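PDB 1NO7: major capsid protein from Human herpesvirus 1, which forms the pentons and hexons of the herpesvirus capsid shell and is represented here by its upper domain. Local coordinates for residues L285-D290 and L483-L488; N216-V221 and V357-Y362. One frame throughout, in Å; residues are numbered along the deposited sequence.

Contact 1 of 2, residues L285-D290 and L483-L488; sequences LVWDCD and LHAGIL
L285 and L483 meet through backbone and side chain where two chain segments form a single beta bridge. V286 N donates to L483 O at 2.7 Å (N-H...O angle 165°), and L285 CA lies 3.2 Å from the same L483 O in a CA-H...O contact. L483 is also bonded through its backbone to P284, so its peptide groups pair with the residues before and after L285, completing the bridge.

The L285 and L483 side chains run alongside each other in the same direction, L285 CD2 reaching L483 CB at 3.4 Å, while the other branch, CD1, extends to L488 CB at 4.1 Å. The W287 indole reaches back over the inverse gamma turn centred on A485: its CZ3 lies 3.3 Å from A485 CB, its CZ2 3.7 Å from I487 CG2, and G486 O sits over one face toward the rim. The indole NE1 is bound by D217.

The H484 ring meets backbone carbonyls instead. Its CG is anti to the backbone N (chi1 -176°), laying the imidazole along the W287-D288 backbone, with CE1 3.2 Å from W287 O, oblique to the ring, and D288 O at the edge. C289 SG approaches obliquely too, a sulfur-aromatic contact 5.2 Å from the ring centroid. D288 OD1 accepts D290 N in an Asx turn just before helix 290-296.

This buried contact joins the loop between helices 269-273 and 290-296 to strand 486-489, an outer strand of a three-stranded antiparallel sheet, paired there with strand 376-380. Helix 353-371 packs on L285 and L488, and strand 332-334 on H484 and C289.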
loop_
_atom_site.group_PDB
_atom_site.type_symbol
_atom_site.label_atom_id
_atom_site.label_comp_id
_atom_site.label_asym_id
_atom_site.label_seq_id
_atom_site.Cartn_x
_atom_site.Cartn_y
_atom_site.Cartn_z
ATOM N N LEU A 285 -1.079 1.324 3.317
ATOM C CA LEU A 285 -0.944 0.106 4.131
ATOM C C LEU A 285 -0.145 0.330 5.414
ATOM O O LEU A 285 1.010 0.766 5.375
ATOM C CB LEU A 285 -0.288 -0.982 3.281
ATOM C CG LEU A 285 -1.154 -1.341 2.063
ATOM C CD1 LEU A 285 -0.468 -2.357 1.134
ATOM C CD2 LEU A 285 -2.479 -1.905 2.593
ATOM N N VAL A 286 -0.749 0.018 6.553
ATOM C CA VAL A 286 -0.070 0.237 7.826
ATOM C C VAL A 286 -0.008 -0.984 8.728
ATOM O O VAL A 286 -1.035 -1.406 9.278
ATOM C CB VAL A 286 -0.772 1.325 8.635
ATOM C CG1 VAL A 286 0.167 1.877 9.703
ATOM C CG2 VAL A 286 -1.260 2.395 7.714
ATOM N N TRP A 287 1.186 -1.536 8.918
ATOM C CA TRP A 287 1.329 -2.700 9.790
ATOM C C TRP A 287 1.208 -2.328 11.279
ATOM O O TRP A 287 0.449 -2.953 12.019
ATOM C CB TRP A 287 2.660 -3.391 9.516
ATOM C CG TRP A 287 2.641 -4.230 8.269
ATOM C CD1 TRP A 287 3.537 -4.185 7.220
ATOM C CD2 TRP A 287 1.737 -5.305 7.974
ATOM N NE1 TRP A 287 3.241 -5.172 6.298
ATOM C CE2 TRP A 287 2.144 -5.874 6.737
ATOM C CE3 TRP A 287 0.623 -5.849 8.637
ATOM C CZ2 TRP A 287 1.474 -6.963 6.154
ATOM C CZ3 TRP A 287 -0.048 -6.938 8.053
ATOM C CH2 TRP A 287 0.386 -7.479 6.827
ATOM N N ASP A 288 1.949 -1.314 11.722
ATOM C CA ASP A 288 1.862 -0.888 13.120
ATOM C C ASP A 288 0.898 0.299 13.251
ATOM O O ASP A 288 0.000 0.461 12.420
ATOM C CB ASP A 288 3.252 -0.519 13.665
ATOM C CG ASP A 288 3.975 0.487 12.795
ATOM O OD1 ASP A 288 3.380 1.560 12.532
ATOM O OD2 ASP A 288 5.129 0.215 12.394
ATOM N N CYS A 289 1.078 1.121 14.285
ATOM C CA CYS A 289 0.211 2.279 14.506
ATOM C C CYS A 289 0.977 3.584 14.686
ATOM O O CYS A 289 0.490 4.485 15.368
ATOM C CB CYS A 289 -0.667 2.076 15.748
ATOM S SG CYS A 289 -1.962 0.811 15.618
ATOM N N ASP A 290 2.169 3.692 14.103
ATOM C CA ASP A 290 2.939 4.929 14.249
ATOM C C ASP A 290 2.219 6.078 13.537
ATOM O O ASP A 290 1.689 6.997 14.171
ATOM C CB ASP A 290 4.360 4.787 13.670
ATOM C CG ASP A 290 5.303 4.024 14.592
ATOM O OD1 ASP A 290 6.525 4.303 14.568
ATOM O OD2 ASP A 290 4.834 3.134 15.330
ATOM N N LEU A 483 -5.330 0.466 4.633
ATOM C CA LEU A 483 -5.512 -0.839 5.248
ATOM C C LEU A 483 -4.473 -1.079 6.327
ATOM O O LEU A 483 -3.280 -0.770 6.147
ATOM C CB LEU A 483 -5.430 -1.933 4.196
ATOM C CG LEU A 483 -6.601 -1.798 3.232
ATOM C CD1 LEU A 483 -6.560 -2.911 2.204
ATOM C CD2 LEU A 483 -7.911 -1.809 4.029
ATOM N N HIS A 484 -4.941 -1.614 7.453
ATOM C CA HIS A 484 -4.075 -1.913 8.578
ATOM C C HIS A 484 -3.201 -3.097 8.195
ATOM O O HIS A 484 -2.084 -2.938 7.705
ATOM C CB HIS A 484 -4.908 -2.262 9.801
ATOM C CG HIS A 484 -4.091 -2.481 11.029
ATOM N ND1 HIS A 484 -3.108 -1.601 11.429
ATOM C CD2 HIS A 484 -4.125 -3.461 11.961
ATOM C CE1 HIS A 484 -2.574 -2.026 12.559
ATOM N NE2 HIS A 484 -3.173 -3.152 12.904
ATOM N N ALA A 485 -3.708 -4.299 8.400
ATOM C CA ALA A 485 -2.925 -5.462 8.034
ATOM C C ALA A 485 -3.264 -5.827 6.596
ATOM O O ALA A 485 -4.092 -6.705 6.354
ATOM C CB ALA A 485 -3.253 -6.617 8.957
ATOM N N GLY A 486 -2.645 -5.161 5.631
ATOM C CA GLY A 486 -2.950 -5.499 4.250
ATOM C C GLY A 486 -1.686 -5.575 3.420
ATOM O O GLY A 486 -0.620 -5.139 3.879
ATOM N N ILE A 487 -1.763 -6.135 2.217
ATOM C CA ILE A 487 -0.564 -6.187 1.387
ATOM C C ILE A 487 -0.877 -5.827 -0.058
ATOM O O ILE A 487 -2.032 -5.910 -0.502
ATOM C CB ILE A 487 0.144 -7.585 1.449
ATOM C CG1 ILE A 487 -0.551 -8.627 0.553
ATOM C CG2 ILE A 487 0.205 -8.049 2.888
ATOM C CD1 ILE A 487 -1.798 -9.221 1.117
ATOM N N LEU A 488 0.147 -5.438 -0.803
ATOM C CA LEU A 488 -0.080 -5.048 -2.185
ATOM C C LEU A 488 0.129 -6.147 -3.233
ATOM O O LEU A 488 1.266 -6.519 -3.523
ATOM C CB LEU A 488 0.809 -3.834 -2.513
ATOM C CG LEU A 488 0.847 -3.396 -3.980
ATOM C CD1 LEU A 488 -0.583 -3.093 -4.462
ATOM C CD2 LEU A 488 1.769 -2.182 -4.118
#

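Contact 2 of 2, residues N216-V221 and V357-Y362; sequences NDYSLV and VHHKIY
Y218 pushes its ring between two aromatic side chains of one helix, H359 meeting the CD2 rim and Y362 the CD1 rim, to make a three-ring cluster. Its CG is anti to the backbone N (chi1 -157°), directing the phenol across to helix 353-371. The edge of Y218 is turned toward the face of H359, an offset edge-to-face pair with planes at 83° and centroids 5.1 Å apart; Y218 CB also rests over the centre of the imidazole in a CH-pi contact, 3.9 Å from the ring centroid. Toward Y362 the planes meet obliquely, at 38°, and Y218 CD1 lies over the Y362 face near its rim. H358 O lies on the side of one Y218 face, and H358 CB touches Y218 CE2 at 3.8 Å.

One polar bond crosses the same interface. S219 OG and H359 NE2 are hydrogen-bonded at 3.1 Å, with the hydroxyl in the plane of the imidazole. This bond at one edge, together with Y218 against the face, would limit how the H359 ring can turn. D217 N-caps the helix that carries Y218 and S219: its OD1 accepts L220 N at 3.1 Å from above the carboxylate plane. The Y362 hydroxyl is hydrogen-bonded to V215 O, just before the segment 216-221.

The contact thus joins the first turn of helix 218-226 to the first half of helix 353-371, as far as its midpoint at Y362. Helix 234-256 packs against both, with V244 on Y218 and L243 on V221 and Y362, while W355, a turn earlier in helix 353-371, meets the H359 ring.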
loop_
_atom_site.group_PDB
_atom_site.type_symbol
_atom_site.label_atom_id
_atom_site.label_comp_id
_atom_site.label_asym_id
_atom_site.label_seq_id
_atom_site.Cartn_x
_atom_site.Cartn_y
_atom_site.Cartn_z
ATOM N N ASN A 216 7.237 -5.588 -2.890
ATOM C CA ASN A 216 5.860 -5.160 -2.663
ATOM C C ASN A 216 5.591 -4.724 -1.205
ATOM O O ASN A 216 4.444 -4.433 -0.826
ATOM C CB ASN A 216 4.882 -6.276 -3.093
ATOM C CG ASN A 216 4.560 -7.252 -1.969
ATOM O OD1 ASN A 216 5.418 -8.029 -1.522
ATOM N ND2 ASN A 216 3.312 -7.212 -1.500
ATOM N N ASP A 217 6.648 -4.667 -0.396
ATOM C CA ASP A 217 6.520 -4.266 1.009
ATOM C C ASP A 217 7.765 -3.497 1.469
ATOM O O ASP A 217 8.869 -4.064 1.552
ATOM C CB ASP A 217 6.338 -5.496 1.901
ATOM C CG ASP A 217 6.119 -5.132 3.363
ATOM O OD1 ASP A 217 6.923 -4.334 3.912
ATOM O OD2 ASP A 217 5.146 -5.653 3.968
ATOM N N TYR A 218 7.598 -2.223 1.818
ATOM C CA TYR A 218 8.753 -1.438 2.225
ATOM C C TYR A 218 9.427 -1.956 3.484
ATOM O O TYR A 218 10.654 -2.103 3.519
ATOM C CB TYR A 218 8.396 0.043 2.424
ATOM C CG TYR A 218 9.625 0.919 2.283
ATOM C CD1 TYR A 218 10.359 0.910 1.093
ATOM C CD2 TYR A 218 10.116 1.671 3.355
ATOM C CE1 TYR A 218 11.554 1.609 0.968
ATOM C CE2 TYR A 218 11.319 2.380 3.242
ATOM C CZ TYR A 218 12.036 2.336 2.043
ATOM O OH TYR A 218 13.262 2.964 1.917
ATOM N N SER A 219 8.631 -2.219 4.517
ATOM C CA SER A 219 9.170 -2.716 5.772
ATOM C C SER A 219 10.195 -3.819 5.525
ATOM O O SER A 219 11.303 -3.782 6.072
ATOM C CB SER A 219 8.042 -3.239 6.656
ATOM O OG SER A 219 7.284 -2.170 7.197
ATOM N N LEU A 220 9.835 -4.801 4.702
ATOM C CA LEU A 220 10.778 -5.872 4.409
ATOM C C LEU A 220 11.958 -5.253 3.681
ATOM O O LEU A 220 13.076 -5.256 4.198
ATOM C CB LEU A 220 10.153 -6.960 3.536
ATOM C CG LEU A 220 8.781 -7.488 3.996
ATOM C CD1 LEU A 220 8.566 -8.843 3.302
ATOM C CD2 LEU A 220 8.678 -7.633 5.526
ATOM N N VAL A 221 11.716 -4.712 2.492
ATOM C CA VAL A 221 12.791 -4.087 1.737
ATOM C C VAL A 221 13.686 -3.279 2.685
ATOM O O VAL A 221 14.917 -3.273 2.547
ATOM C CB VAL A 221 12.238 -3.148 0.651
ATOM C CG1 VAL A 221 13.384 -2.363 0.019
ATOM C CG2 VAL A 221 11.502 -3.973 -0.425
ATOM N N VAL A 357 7.046 8.171 6.639
ATOM C CA VAL A 357 7.203 8.984 5.434
ATOM C C VAL A 357 7.656 8.102 4.281
ATOM O O VAL A 357 6.888 7.847 3.338
ATOM C CB VAL A 357 8.263 10.103 5.616
ATOM C CG1 VAL A 357 8.635 10.699 4.260
ATOM C CG2 VAL A 357 7.711 11.188 6.522
ATOM N N HIS A 358 8.906 7.640 4.368
ATOM C CA HIS A 358 9.475 6.801 3.325
ATOM C C HIS A 358 8.483 5.769 2.844
ATOM O O HIS A 358 8.486 5.404 1.664
ATOM C CB HIS A 358 10.723 6.094 3.817
ATOM C CG HIS A 358 11.787 7.029 4.264
ATOM N ND1 HIS A 358 11.792 7.600 5.518
ATOM C CD2 HIS A 358 12.853 7.545 3.606
ATOM C CE1 HIS A 358 12.817 8.430 5.614
ATOM N NE2 HIS A 358 13.476 8.415 4.467
ATOM N N HIS A 359 7.640 5.285 3.751
ATOM C CA HIS A 359 6.649 4.304 3.344
ATOM C C HIS A 359 5.704 4.959 2.339
ATOM O O HIS A 359 5.500 4.448 1.223
ATOM C CB HIS A 359 5.893 3.778 4.564
ATOM C CG HIS A 359 6.585 2.633 5.240
ATOM N ND1 HIS A 359 7.936 2.644 5.516
ATOM C CD2 HIS A 359 6.121 1.435 5.668
ATOM C CE1 HIS A 359 8.275 1.501 6.084
ATOM N NE2 HIS A 359 7.193 0.750 6.187
ATOM N N LYS A 360 5.144 6.102 2.737
ATOM C CA LYS A 360 4.241 6.839 1.872
ATOM C C LYS A 360 4.946 7.133 0.561
ATOM O O LYS A 360 4.373 6.956 -0.510
ATOM C CB LYS A 360 3.813 8.127 2.550
ATOM C CG LYS A 360 2.915 7.869 3.729
ATOM C CD LYS A 360 2.780 9.093 4.615
ATOM C CE LYS A 360 2.267 10.295 3.840
ATOM N NZ LYS A 360 2.193 11.473 4.756
ATOM N N ILE A 361 6.201 7.560 0.645
ATOM C CA ILE A 361 6.956 7.852 -0.574
ATOM C C ILE A 361 6.982 6.618 -1.474
ATOM O O ILE A 361 6.736 6.701 -2.688
ATOM C CB ILE A 361 8.410 8.207 -0.287
ATOM C CG1 ILE A 361 8.464 9.475 0.580
ATOM C CG2 ILE A 361 9.165 8.326 -1.610
ATOM C CD1 ILE A 361 9.856 10.156 0.667
ATOM N N TYR A 362 7.276 5.475 -0.864
ATOM C CA TYR A 362 7.362 4.209 -1.574
ATOM C C TYR A 362 6.030 3.805 -2.210
ATOM O O TYR A 362 5.961 3.547 -3.419
ATOM C CB TYR A 362 7.806 3.110 -0.604
ATOM C CG TYR A 362 8.256 1.858 -1.307
ATOM C CD1 TYR A 362 9.527 1.785 -1.884
ATOM C CD2 TYR A 362 7.390 0.775 -1.471
ATOM C CE1 TYR A 362 9.928 0.658 -2.615
ATOM C CE2 TYR A 362 7.778 -0.352 -2.202
ATOM C CZ TYR A 362 9.046 -0.399 -2.772
ATOM O OH TYR A 362 9.426 -1.484 -3.524
#

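The two contacts are neighbours in the interior of the domain, their centres 11 Å apart, and their segments alternate along the chain. Two probable hydrogen bonds join them directly: W287 NE1 to D217 OD2 at 3.0 Å, and N216 ND2 to L488 O, also at 3.0 Å. D217 therefore uses one carboxylate oxygen to cap helix 218-226 and the other to hold the indole of contact 1. W287 CD1 also packs 4.3 Å from S219 OG. Helix 353-371 is common to both, supplying H359 and Y362 to contact 2, and Y363 and V367 against L285 and L488 of contact 1.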